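Local coordinates for R.Ecl18kI (Enterobacter cloacae, PDB 2GB7), which recognises the double-stranded DNA sequence 5'-CCNGG-3' as a type II restriction endonuclease and cleaves it before the first C, at residues A135-D140 / D250-A255; Q190-E195 / R202-A207. The protein carries 1 engineered substitution. All blocks are in the same frame, centred on the assembly; numbering follows the deposited sequence.

Contact 1: A135-D140 / D250-A255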
# COMPACT_ATOMS: atom_id res chain seq x y z
N ALA F 135 14.33 27.11 -1.92
CA ALA F 135 13.62 28.11 -2.74
C ALA F 135 13.23 29.36 -1.93
O ALA F 135 12.82 30.38 -2.50
CB ALA F 135 12.40 27.48 -3.37
N GLY F 136 13.39 29.26 -0.61
CA GLY F 136 13.06 30.29 0.37
C GLY F 136 11.57 30.47 0.60
O GLY F 136 11.12 31.53 1.08
N ILE F 137 10.81 29.46 0.19
CA ILE F 137 9.35 29.54 0.24
C ILE F 137 8.93 29.12 1.65
O ILE F 137 9.40 28.11 2.13
CB ILE F 137 8.73 28.67 -0.86
CG1 ILE F 137 9.08 29.26 -2.24
CG2 ILE F 137 7.19 28.56 -0.72
CD1 ILE F 137 8.73 28.37 -3.43
N PRO F 138 8.04 29.91 2.30
CA PRO F 138 7.59 29.54 3.66
C PRO F 138 6.69 28.33 3.62
O PRO F 138 5.68 28.37 2.93
CB PRO F 138 6.79 30.75 4.11
CG PRO F 138 6.32 31.43 2.83
CD PRO F 138 7.44 31.15 1.82
N VAL F 139 7.08 27.29 4.35
CA VAL F 139 6.26 26.10 4.52
C VAL F 139 6.33 25.60 5.95
O VAL F 139 7.35 25.74 6.65
CB VAL F 139 6.65 24.94 3.58
CG1 VAL F 139 6.45 25.32 2.11
CG2 VAL F 139 8.12 24.46 3.86
N ASP F 140 5.20 25.05 6.38
CA ASP F 140 5.18 24.22 7.55
C ASP F 140 5.22 22.78 7.08
O ASP F 140 4.60 22.42 6.08
CB ASP F 140 3.94 24.45 8.40
CG ASP F 140 4.03 25.72 9.24
OD1 ASP F 140 5.08 26.39 9.21
OD2 ASP F 140 3.03 26.08 9.90
N ASP F 250 6.81 23.89 -12.82
CA ASP F 250 5.51 24.55 -12.85
C ASP F 250 5.07 24.81 -11.41
O ASP F 250 4.67 25.95 -11.05
CB ASP F 250 4.47 23.66 -13.53
CG ASP F 250 4.74 23.41 -15.00
OD1 ASP F 250 5.36 24.28 -15.68
OD2 ASP F 250 4.25 22.37 -15.51
N MET F 251 5.15 23.77 -10.59
CA MET F 251 4.75 23.85 -9.19
C MET F 251 5.52 24.91 -8.44
O MET F 251 4.93 25.69 -7.69
CB MET F 251 4.89 22.50 -8.48
CG MET F 251 4.27 22.55 -7.09
SD MET F 251 4.44 20.96 -6.26
CE MET F 251 6.15 21.04 -5.78
N LEU F 252 6.84 24.94 -8.61
CA LEU F 252 7.67 25.92 -7.90
C LEU F 252 7.36 27.36 -8.32
O LEU F 252 7.35 28.27 -7.49
CB LEU F 252 9.15 25.62 -8.09
CG LEU F 252 9.76 24.74 -7.00
CD1 LEU F 252 9.90 25.54 -5.68
CD2 LEU F 252 8.95 23.43 -6.71
N GLN F 253 7.07 27.53 -9.59
CA GLN F 253 6.70 28.85 -10.08
C GLN F 253 5.41 29.30 -9.40
O GLN F 253 5.31 30.44 -8.93
CB GLN F 253 6.54 28.80 -11.58
CG GLN F 253 6.30 30.18 -12.15
CD GLN F 253 7.46 31.15 -11.85
OE1 GLN F 253 8.64 30.79 -11.92
NE2 GLN F 253 7.12 32.41 -11.54
N SER F 254 4.44 28.40 -9.32
CA SER F 254 3.17 28.72 -8.65
C SER F 254 3.40 29.00 -7.16
O SER F 254 2.85 29.96 -6.62
CB SER F 254 2.19 27.55 -8.84
OG SER F 254 1.85 27.49 -10.22
N ALA F 255 4.26 28.22 -6.52
CA ALA F 255 4.51 28.42 -5.08
C ALA F 255 5.16 29.75 -4.84
O ALA F 255 4.82 30.46 -3.90
CB ALA F 255 5.39 27.29 -4.51
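Ile-137 reaches out from the loop that follows helix 102-134 and sets its terminal methyl on helix 248-259, where Leu-252 and Ala-255 receive it. The branch that does the touching is CG1-CD1: CG1 stands anti to the carbonyl carbon (chi1 -66°), and the extended chi2 of 170° carries CD1 as far from the backbone as the chain allows. There CD1 of Ile-137 lies 3.7 Å from CB of Ala-255 and 3.8 Å from CD1 of Leu-252, bridging two residues three apart on the helix, and so on neighbouring turns of one face. Alanine suits its place because its short methyl lets the isoleucine tip come close to the helix backbone, while the longer leucine bends its CD1 toward the loop. That same leucine methyl, CD1 of Leu-252, also meets CB of Ala-135, at 3.9 Å, and so is packed against both Ala-135 and Ile-137. All four touching residues are buried, and the contact between the segments is wholly apolar.

Between Ala-135 and Ile-137 the chain turns through Gly-136, whose positive phi of 73° is easy for glycine; it ends helix 102-134 in a Schellman motif and lets the chain leave the helix. Met-132 of that helix packs on both Ile-137 and Ala-255, and Leu-131 on Leu-252, which extends the same apolar layer. Beyond the loop, Asp-140 begins the edge strand 140-141. The contact thus joins a helix C-terminus to a helix packed on the central mixed sheet, a buried apolar helix-to-loop interface within the PDDEXK-type nuclease fold.

Contact 2: Q190-E195 / R202-A207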
# COMPACT_ATOMS: atom_id res chain seq x y z
N GLN F 190 -5.93 7.11 -4.85
CA GLN F 190 -7.32 7.23 -4.43
C GLN F 190 -7.42 7.84 -3.04
O GLN F 190 -8.46 8.42 -2.69
CB GLN F 190 -7.99 5.86 -4.49
CG GLN F 190 -8.13 5.33 -5.96
CD GLN F 190 -8.51 3.84 -6.05
OE1 GLN F 190 -8.62 3.16 -5.03
NE2 GLN F 190 -8.61 3.33 -7.27
N GLU F 191 -6.35 7.73 -2.24
CA GLU F 191 -6.34 8.32 -0.88
C GLU F 191 -6.43 9.83 -0.94
O GLU F 191 -6.91 10.47 -0.00
CB GLU F 191 -5.06 7.91 -0.15
CG GLU F 191 -4.97 6.37 0.01
CD GLU F 191 -3.61 5.89 0.53
OE1 GLU F 191 -2.72 6.76 0.72
OE2 GLU F 191 -3.44 4.63 0.72
N VAL F 192 -5.92 10.40 -2.04
CA VAL F 192 -5.77 11.86 -2.11
C VAL F 192 -7.14 12.57 -2.26
O VAL F 192 -7.41 13.43 -1.45
CB VAL F 192 -4.73 12.29 -3.17
CG1 VAL F 192 -4.50 13.77 -3.09
CG2 VAL F 192 -3.39 11.57 -2.90
N PRO F 193 -7.99 12.16 -3.24
CA PRO F 193 -9.33 12.76 -3.29
C PRO F 193 -10.11 12.53 -2.01
O PRO F 193 -10.88 13.37 -1.60
CB PRO F 193 -10.00 12.00 -4.45
CG PRO F 193 -8.91 11.67 -5.37
CD PRO F 193 -7.82 11.23 -4.36
N GLU F 194 -9.90 11.40 -1.34
CA GLU F 194 -10.60 11.19 -0.08
C GLU F 194 -10.25 12.29 0.91
O GLU F 194 -11.15 12.86 1.55
CB GLU F 194 -10.29 9.79 0.48
CG GLU F 194 -11.08 9.53 1.78
CD GLU F 194 -10.46 10.13 3.02
OE1 GLU F 194 -9.22 10.28 3.10
OE2 GLU F 194 -11.25 10.40 3.97
N GLU F 195 -8.97 12.63 1.01
CA GLU F 195 -8.55 13.65 1.95
C GLU F 195 -8.96 15.05 1.50
O GLU F 195 -9.40 15.85 2.33
CB GLU F 195 -7.06 13.55 2.26
CG GLU F 195 -6.79 12.31 3.12
CD GLU F 195 -7.43 12.48 4.51
OE1 GLU F 195 -6.95 13.34 5.27
OE2 GLU F 195 -8.41 11.78 4.83
N ARG F 202 -9.12 23.07 -1.46
CA ARG F 202 -9.44 23.68 -2.75
C ARG F 202 -8.74 22.92 -3.90
O ARG F 202 -9.34 22.56 -4.89
CB ARG F 202 -8.97 25.13 -2.76
CG ARG F 202 -9.34 25.86 -4.05
CD ARG F 202 -8.77 27.29 -4.08
NE ARG F 202 -7.31 27.27 -3.98
CZ ARG F 202 -6.60 27.53 -2.88
NH1 ARG F 202 -7.21 27.88 -1.74
NH2 ARG F 202 -5.28 27.44 -2.91
N GLU F 203 -7.45 22.65 -3.70
CA GLU F 203 -6.66 21.94 -4.68
C GLU F 203 -5.45 21.40 -3.96
O GLU F 203 -4.98 21.97 -2.97
CB GLU F 203 -6.21 22.87 -5.80
CG GLU F 203 -5.41 24.05 -5.32
CD GLU F 203 -5.30 25.14 -6.38
OE1 GLU F 203 -4.78 24.82 -7.49
OE2 GLU F 203 -5.72 26.31 -6.09
N MET F 204 -4.95 20.27 -4.42
CA MET F 204 -3.73 19.69 -3.84
C MET F 204 -2.79 19.29 -4.96
O MET F 204 -3.20 18.73 -5.99
CB MET F 204 -4.03 18.48 -2.93
CG MET F 204 -2.95 18.19 -1.83
SD MET F 204 -3.25 16.70 -0.91
CE MET F 204 -5.01 16.79 -0.61
N TYR F 205 -1.53 19.55 -4.72
CA TYR F 205 -0.51 19.11 -5.68
C TYR F 205 -0.01 17.78 -5.17
O TYR F 205 0.31 17.65 -3.99
CB TYR F 205 0.64 20.10 -5.70
CG TYR F 205 0.20 21.42 -6.32
CD1 TYR F 205 0.53 21.71 -7.63
CD2 TYR F 205 -0.59 22.30 -5.60
CE1 TYR F 205 0.11 22.90 -8.23
CE2 TYR F 205 -1.05 23.46 -6.17
CZ TYR F 205 -0.68 23.76 -7.49
OH TYR F 205 -1.09 24.94 -8.06
N LEU F 206 0.07 16.80 -6.07
CA LEU F 206 0.49 15.43 -5.75
C LEU F 206 1.78 15.15 -6.48
O LEU F 206 1.78 14.88 -7.69
CB LEU F 206 -0.58 14.43 -6.15
CG LEU F 206 -0.19 12.95 -6.01
CD1 LEU F 206 0.18 12.71 -4.56
CD2 LEU F 206 -1.33 11.98 -6.48
N ALA F 207 2.87 15.27 -5.74
CA ALA F 207 4.20 15.07 -6.33
C ALA F 207 4.47 13.58 -6.48
O ALA F 207 4.27 12.84 -5.52
CB ALA F 207 5.24 15.65 -5.42
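This is a buried helix-on-sheet contact within a beta-alpha-beta unit, in which helix 191-199 lies against strand 204-207, the strand that follows it. Val-192 makes the close contacts from the helix side, and its two methyls are divided between two strand residues. CG1 of Val-192, anti to the backbone N (chi1 -173°), faces Met-204, lying 3.9 Å from its SD and equally far from its CE. CG2 of Val-192 turns the other way along the strand, to CD1 of Leu-206 at 4.1 Å, with CD2 of the same leucine only slightly farther.

Met-204 and Leu-206 are two apart in the strand, so both point to the helix side while Tyr-205 between them points to the opposite side of the sheet. The methionine's chain is extended up to SD and then bends at chi3 (-43°), which brings SD and CE together against one valine methyl. A flexible thioether can follow the helix surface in this way, whereas the branched end of Leu-206 offers two methyls to a single partner. A beta-branched valine suits the helix position because it presents two methyls close to the backbone. Val-226 of the adjacent strand touches both Val-192 and Leu-206, and Leu-158 touches Val-192 and Met-204, extending the apolar layer.

Around the start of the helix the surroundings are polar: Glu-191 forms a salt bridge with Lys-182, Gln-190 and Glu-191 each pack on a phosphate of the bound DNA, and Pro-193 meets Glu-194 of the second subunit. Helix 191-199 crosses between the parallel strands 177-181 and 204-207, the beta-alpha-beta crossover of the PDDEXK nuclease fold, here with the beginning of its helix beside the bound DNA.

The two contacts have centres 18 Å apart and are built on one mixed sheet. Along the chain contact 2 falls wholly within the span that contact 1 brings together: segment 135-140 comes first, then 190-195 and 202-207, and finally 250-255. Strand 204-207 mediates between them. Its Met-204 and Leu-206 face helix 191-199, whereas Tyr-205 faces helix 248-259, where CD1 of Tyr-205 lies 3.9 Å from CG of Met-251. This part of the sheet therefore has helix 191-199 on one face and helix 248-259 on the other. Contact 2 approaches the DNA and the second subunit, while contact 1 is about 13 Å from the DNA at its nearest atom, on the far side of the sheet.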